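Local structure of periplasmic beta-glucosidase (Pseudomonas aeruginosa, 6R5T) at residues K209-L223 and L242-H256. The protein probably hydrolyses terminal, non-reducing beta-D-glucosyl residues, releasing beta-D-glucose, as a periplasmic glycoside hydrolase of family 3. The protein carries 1 engineered substitution. Sequence-based numbering, arbitrary orientation.
Sequences KAAVDAGAGAVMVSL and LRQQWGFKGLTISNH. Engineered in segment 242-256: Asn255 (natural residue Asp). With BGC (beta-D-glucopyranose), chain C; GAL (beta-D-galactopyranose), chain B.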
loop_
_atom_site.group_PDB
_atom_site.type_symbol
_atom_site.label_atom_id
_atom_site.label_comp_id
_atom_site.label_asym_id
_atom_site.label_seq_id
_atom_site.Cartn_x
_atom_site.Cartn_y
_atom_site.Cartn_z
ATOM N N LYS A 209 -5.596 21.975 -7.964
ATOM C CA LYS A 209 -6.189 23.287 -7.673
ATOM C C LYS A 209 -5.180 24.401 -7.946
ATOM O O LYS A 209 -5.581 25.484 -8.429
ATOM C CB LYS A 209 -6.720 23.330 -6.242
ATOM C CG LYS A 209 -7.470 24.608 -5.932
ATOM C CD LYS A 209 -8.102 24.574 -4.590
ATOM C CE LYS A 209 -9.079 25.716 -4.440
ATOM N NZ LYS A 209 -8.394 27.024 -4.486
ATOM N N ALA A 210 -3.901 24.217 -7.612
ATOM C CA ALA A 210 -2.872 25.240 -7.875
ATOM C C ALA A 210 -2.791 25.512 -9.376
ATOM O O ALA A 210 -2.594 26.697 -9.787
ATOM C CB ALA A 210 -1.531 24.733 -7.399
ATOM N N ALA A 211 -2.898 24.469 -10.205
ATOM C CA ALA A 211 -2.844 24.648 -11.661
ATOM C C ALA A 211 -4.083 25.460 -12.107
ATOM O O ALA A 211 -3.941 26.371 -12.916
ATOM C CB ALA A 211 -2.770 23.322 -12.359
ATOM N N VAL A 212 -5.257 25.085 -11.622
ATOM C CA VAL A 212 -6.533 25.789 -11.956
ATOM C C VAL A 212 -6.398 27.261 -11.539
ATOM O O VAL A 212 -6.690 28.200 -12.363
ATOM C CB VAL A 212 -7.728 25.117 -11.285
ATOM C CG1 VAL A 212 -8.977 25.976 -11.400
ATOM C CG2 VAL A 212 -7.989 23.755 -11.864
ATOM N N ASP A 213 -5.873 27.510 -10.335
ATOM C CA ASP A 213 -5.774 28.901 -9.822
ATOM C C ASP A 213 -4.694 29.685 -10.574
ATOM O O ASP A 213 -4.833 30.928 -10.650
ATOM C CB ASP A 213 -5.525 28.917 -8.326
ATOM C CG ASP A 213 -6.703 28.419 -7.533
ATOM O OD1 ASP A 213 -7.795 28.355 -8.069
ATOM O OD2 ASP A 213 -6.502 28.109 -6.354
ATOM N N ALA A 214 -3.704 29.007 -11.187
ATOM C CA ALA A 214 -2.674 29.687 -12.007
ATOM C C ALA A 214 -3.238 29.994 -13.397
ATOM O O ALA A 214 -2.497 30.579 -14.192
ATOM C CB ALA A 214 -1.405 28.867 -12.108
ATOM N N GLY A 215 -4.462 29.539 -13.690
ATOM C CA GLY A 215 -5.161 29.823 -14.955
ATOM C C GLY A 215 -4.982 28.731 -15.991
ATOM O O GLY A 215 -5.184 28.995 -17.179
ATOM N N ALA A 216 -4.671 27.480 -15.610
ATOM C CA ALA A 216 -4.537 26.421 -16.625
ATOM C C ALA A 216 -5.792 26.413 -17.510
ATOM O O ALA A 216 -6.915 26.423 -16.966
ATOM C CB ALA A 216 -4.362 25.078 -15.961
ATOM N N GLY A 217 -5.604 26.313 -18.828
ATOM C CA GLY A 217 -6.739 26.300 -19.774
ATOM C C GLY A 217 -7.415 24.951 -19.860
ATOM O O GLY A 217 -8.602 24.898 -20.285
ATOM N N ALA A 218 -6.744 23.877 -19.455
ATOM C CA ALA A 218 -7.329 22.540 -19.634
ATOM C C ALA A 218 -6.933 21.609 -18.488
ATOM O O ALA A 218 -5.957 21.858 -17.793
ATOM C CB ALA A 218 -6.946 21.960 -20.955
ATOM N N VAL A 219 -7.776 20.604 -18.301
ATOM C CA VAL A 219 -7.506 19.526 -17.324
ATOM C C VAL A 219 -7.652 18.175 -18.037
ATOM O O VAL A 219 -8.683 17.932 -18.674
ATOM C CB VAL A 219 -8.474 19.634 -16.138
ATOM C CG1 VAL A 219 -8.368 18.370 -15.254
ATOM C CG2 VAL A 219 -8.267 20.893 -15.369
ATOM N N MET A 220 -6.640 17.303 -17.939
ATOM C CA MET A 220 -6.699 15.941 -18.494
ATOM C C MET A 220 -7.116 14.987 -17.368
ATOM O O MET A 220 -6.468 14.972 -16.318
ATOM C CB MET A 220 -5.378 15.495 -19.118
ATOM C CG MET A 220 -5.540 14.131 -19.662
ATOM S SD MET A 220 -4.051 13.541 -20.466
ATOM C CE MET A 220 -4.454 14.116 -22.121
ATOM N N VAL A 221 -8.204 14.281 -17.593
ATOM C CA VAL A 221 -8.821 13.364 -16.610
ATOM C C VAL A 221 -8.013 12.065 -16.554
ATOM O O VAL A 221 -7.501 11.610 -17.565
ATOM C CB VAL A 221 -10.306 13.186 -16.936
ATOM C CG1 VAL A 221 -10.951 12.280 -15.913
ATOM C CG2 VAL A 221 -10.975 14.564 -16.982
ATOM N N SER A 222 -7.909 11.488 -15.371
ATOM C CA SER A 222 -7.101 10.272 -15.146
ATOM C C SER A 222 -7.817 8.987 -15.545
ATOM O O SER A 222 -9.038 8.963 -15.816
ATOM C CB SER A 222 -6.654 10.269 -13.717
ATOM O OG SER A 222 -7.732 9.993 -12.858
ATOM N N LEU A 223 -7.058 7.898 -15.548
ATOM C CA LEU A 223 -7.549 6.576 -15.979
ATOM C C LEU A 223 -8.038 5.717 -14.819
ATOM O O LEU A 223 -8.631 4.677 -15.116
ATOM C CB LEU A 223 -6.402 5.870 -16.693
ATOM C CG LEU A 223 -6.032 6.393 -18.081
ATOM C CD1 LEU A 223 -4.700 5.757 -18.501
ATOM C CD2 LEU A 223 -7.093 6.062 -19.083
ATOM N N LEU A 242 -14.512 20.275 -9.419
ATOM C CA LEU A 242 -13.681 21.079 -10.343
ATOM C C LEU A 242 -14.429 22.348 -10.790
ATOM O O LEU A 242 -13.802 23.375 -10.868
ATOM C CB LEU A 242 -13.347 20.194 -11.542
ATOM C CG LEU A 242 -12.517 20.839 -12.644
ATOM C CD1 LEU A 242 -11.167 21.322 -12.127
ATOM C CD2 LEU A 242 -12.365 19.871 -13.805
ATOM N N ARG A 243 -15.723 22.254 -11.102
ATOM C CA ARG A 243 -16.468 23.433 -11.643
ATOM C C ARG A 243 -17.113 24.210 -10.509
ATOM O O ARG A 243 -16.853 25.413 -10.384
ATOM C CB ARG A 243 -17.509 22.966 -12.655
ATOM C CG ARG A 243 -16.903 22.134 -13.775
ATOM C CD ARG A 243 -16.306 23.001 -14.803
ATOM N NE ARG A 243 -15.889 22.227 -15.975
ATOM C CZ ARG A 243 -15.266 22.753 -17.016
ATOM N NH1 ARG A 243 -15.032 24.064 -17.057
ATOM N NH2 ARG A 243 -14.870 21.973 -18.003
ATOM N N GLN A 244 -17.962 23.563 -9.731
ATOM C CA GLN A 244 -18.775 24.298 -8.739
ATOM C C GLN A 244 -17.892 24.804 -7.589
ATOM O O GLN A 244 -17.988 25.997 -7.245
ATOM C CB GLN A 244 -19.980 23.453 -8.368
ATOM C CG GLN A 244 -20.871 23.190 -9.587
ATOM C CD GLN A 244 -21.989 22.189 -9.400
ATOM O OE1 GLN A 244 -22.009 21.405 -8.454
ATOM N NE2 GLN A 244 -22.926 22.181 -10.335
ATOM N N GLN A 245 -17.015 23.983 -7.024
ATOM C CA GLN A 245 -16.228 24.413 -5.851
ATOM C C GLN A 245 -14.996 25.214 -6.279
ATOM O O GLN A 245 -14.731 26.257 -5.703
ATOM C CB GLN A 245 -15.764 23.214 -5.046
ATOM C CG GLN A 245 -16.137 23.321 -3.589
ATOM C CD GLN A 245 -17.274 22.366 -3.330
ATOM O OE1 GLN A 245 -17.210 21.188 -3.711
ATOM N NE2 GLN A 245 -18.312 22.869 -2.668
ATOM N N TRP A 246 -14.257 24.757 -7.289
ATOM C CA TRP A 246 -12.989 25.396 -7.643
ATOM C C TRP A 246 -13.166 26.467 -8.696
ATOM O O TRP A 246 -12.197 27.221 -8.920
ATOM C CB TRP A 246 -11.991 24.346 -8.142
ATOM C CG TRP A 246 -11.478 23.431 -7.078
ATOM C CD1 TRP A 246 -11.718 23.441 -5.737
ATOM C CD2 TRP A 246 -10.538 22.368 -7.304
ATOM N NE1 TRP A 246 -11.000 22.450 -5.110
ATOM C CE2 TRP A 246 -10.275 21.761 -6.060
ATOM C CE3 TRP A 246 -9.910 21.866 -8.451
ATOM C CZ2 TRP A 246 -9.404 20.671 -5.934
ATOM C CZ3 TRP A 246 -9.048 20.793 -8.328
ATOM C CH2 TRP A 246 -8.771 20.228 -7.079
ATOM N N GLY A 247 -14.295 26.483 -9.391
ATOM C CA GLY A 247 -14.553 27.575 -10.343
ATOM C C GLY A 247 -13.796 27.408 -11.643
ATOM O O GLY A 247 -13.603 28.404 -12.344
ATOM N N PHE A 248 -13.376 26.187 -12.012
ATOM C CA PHE A 248 -12.623 26.002 -13.269
ATOM C C PHE A 248 -13.529 26.333 -14.454
ATOM O O PHE A 248 -14.666 25.814 -14.458
ATOM C CB PHE A 248 -12.156 24.564 -13.389
ATOM C CG PHE A 248 -11.435 24.228 -14.665
ATOM C CD1 PHE A 248 -10.268 24.890 -15.026
ATOM C CD2 PHE A 248 -11.920 23.220 -15.484
ATOM C CE1 PHE A 248 -9.623 24.538 -16.195
ATOM C CE2 PHE A 248 -11.247 22.873 -16.651
ATOM C CZ PHE A 248 -10.080 23.497 -16.967
ATOM N N LYS A 249 -13.046 27.185 -15.368
ATOM C CA LYS A 249 -13.854 27.654 -16.531
ATOM C C LYS A 249 -13.346 27.087 -17.854
ATOM O O LYS A 249 -13.818 27.528 -18.911
ATOM C CB LYS A 249 -13.798 29.176 -16.622
ATOM C CG LYS A 249 -14.218 29.883 -15.355
ATOM C CD LYS A 249 -15.644 29.620 -15.017
ATOM C CE LYS A 249 -16.494 30.878 -15.097
ATOM N NZ LYS A 249 -17.940 30.555 -15.196
ATOM N N GLY A 250 -12.379 26.166 -17.842
ATOM C CA GLY A 250 -11.682 25.705 -19.031
ATOM C C GLY A 250 -12.217 24.378 -19.531
ATOM O O GLY A 250 -13.419 24.036 -19.334
ATOM N N LEU A 251 -11.353 23.662 -20.224
ATOM C CA LEU A 251 -11.673 22.480 -21.019
ATOM C C LEU A 251 -11.268 21.204 -20.256
ATOM O O LEU A 251 -10.078 21.101 -19.819
ATOM C CB LEU A 251 -10.893 22.585 -22.322
ATOM C CG LEU A 251 -11.063 21.434 -23.292
ATOM C CD1 LEU A 251 -12.504 21.344 -23.747
ATOM C CD2 LEU A 251 -10.119 21.595 -24.478
ATOM N N THR A 252 -12.170 20.250 -20.125
ATOM C CA THR A 252 -11.779 18.907 -19.632
ATOM C C THR A 252 -11.539 17.965 -20.803
ATOM O O THR A 252 -12.373 17.878 -21.753
ATOM C CB THR A 252 -12.804 18.378 -18.644
ATOM O OG1 THR A 252 -14.085 18.389 -19.285
ATOM C CG2 THR A 252 -12.879 19.216 -17.383
ATOM N N ILE A 253 -10.471 17.199 -20.755
ATOM C CA ILE A 253 -10.085 16.289 -21.836
ATOM C C ILE A 253 -9.993 14.896 -21.236
ATOM O O ILE A 253 -9.285 14.735 -20.239
ATOM C CB ILE A 253 -8.752 16.704 -22.465
ATOM C CG1 ILE A 253 -8.784 18.166 -22.888
ATOM C CG2 ILE A 253 -8.372 15.747 -23.574
ATOM C CD1 ILE A 253 -7.494 18.678 -23.476
ATOM N N SER A 254 -10.634 13.925 -21.871
ATOM C CA SER A 254 -10.491 12.516 -21.468
ATOM C C SER A 254 -9.074 12.057 -21.768
ATOM O O SER A 254 -8.332 12.585 -22.618
ATOM C CB SER A 254 -11.486 11.637 -22.154
ATOM O OG SER A 254 -10.951 11.214 -23.394
ATOM N N ASN A 255 -8.697 11.011 -21.074
ATOM C CA ASN A 255 -7.467 10.317 -21.418
ATOM C C ASN A 255 -7.730 9.386 -22.595
ATOM O O ASN A 255 -8.869 9.253 -23.138
ATOM C CB ASN A 255 -6.960 9.640 -20.142
ATOM C CG ASN A 255 -5.474 9.731 -19.973
ATOM O OD1 ASN A 255 -4.765 9.302 -20.874
ATOM N ND2 ASN A 255 -5.034 10.265 -18.814
ATOM N N HIS A 256 -6.722 8.660 -22.956
ATOM C CA HIS A 256 -6.663 7.998 -24.265
ATOM C C HIS A 256 -7.519 6.727 -24.253
ATOM O O HIS A 256 -7.166 5.794 -23.541
ATOM C CB HIS A 256 -5.193 7.740 -24.540
ATOM C CG HIS A 256 -4.990 7.243 -25.905
ATOM N ND1 HIS A 256 -5.451 6.010 -26.325
ATOM C CD2 HIS A 256 -4.405 7.834 -26.979
ATOM C CE1 HIS A 256 -5.171 5.865 -27.609
ATOM N NE2 HIS A 256 -4.501 6.951 -28.014
HETATM C C2 BGC C . -0.674 11.533 -21.941
HETATM C C3 BGC C . -1.539 10.889 -23.043
HETATM C C4 BGC C . -1.174 9.380 -23.040
HETATM C C5 BGC C . -1.547 8.839 -21.648
HETATM C C6 BGC C . -1.192 7.380 -21.468
HETATM C C1 BGC C . -0.968 10.842 -20.604
HETATM O O1 BGC C . -0.059 11.411 -19.714
HETATM O O2 BGC C . -0.886 12.929 -21.771
HETATM O O3 BGC C . -1.171 11.460 -24.314
HETATM O O4 BGC C . -1.970 8.738 -24.049
HETATM O O5 BGC C . -0.714 9.443 -20.703
HETATM O O6 BGC C . -1.598 6.938 -20.168
HETATM C C1 GAL B . -1.247 8.062 -25.084
HETATM C C2 GAL B . -0.381 9.020 -25.926
HETATM C C3 GAL B . 0.273 8.202 -27.045
HETATM C C4 GAL B . 1.102 7.070 -26.395
HETATM C C5 GAL B . 0.175 6.247 -25.479
HETATM C C6 GAL B . 0.948 5.194 -24.694
HETATM O O2 GAL B . -1.204 10.047 -26.458
HETATM O O3 GAL B . 1.144 9.087 -27.780
HETATM O O4 GAL B . 2.122 7.748 -25.624
HETATM O O5 GAL B . -0.455 7.081 -24.444
HETATM O O6 GAL B . 0.037 4.505 -23.802
HETATM O O HOH W 1 -10.056 27.577 -7.145
HETATM O O HOH W 2 -10.004 10.198 -18.609
#
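Neighbouring beta/alpha units of a TIM-barrel-type domain meet here, and strands 218-221 and 251-253 run parallel, their C-terminal ends leading to the sugar pocket. The strand pair illustrates the parallel ladder: Leu251 N donates to Gly217 O, Val219 N to Leu251 O, Ile253 N to Val219 O and Val221 N to Ile253 O, all at 2.8 to 3.0 Å. Between strand 218-221 and helix 206-213 lies the Phe248 ring, whose CD1 is 4.0 Å from Val212 CG1. Val219 CG2 sits over one face, 3.9 Å from the ring centroid, while Gly250 N lies over the opposite face and Ala216 O meets the edge in plane, 3.4 Å from Phe248 CE1. Farther out, Lys209 lies over a face of the Trp246 indole, its CB 3.7 Å from the centroid of the six-membered ring; with CG anti to the backbone N (chi1 -174°), the chain runs extended as far as CE across the pyrrole part, then bends at its last torsion, where NZ forms a salt bridge with Asp213 OD2. One water joins Lys209 NZ, Asp213 OD1 and Trp246 O. At the pocket end, the engineered Asn255, an aspartate in the natural enzyme, packs its CB against Leu223 CD2. Asn255 OD1 accepts from His256 N on an in-plane lone pair. Asn255 OD1 also lies 3.3 Å from BGC C5 of the bound glucose, whereas Asn255 ND2 donates to Val221 O at 3.1 Å, with an N-H...O angle of 152°.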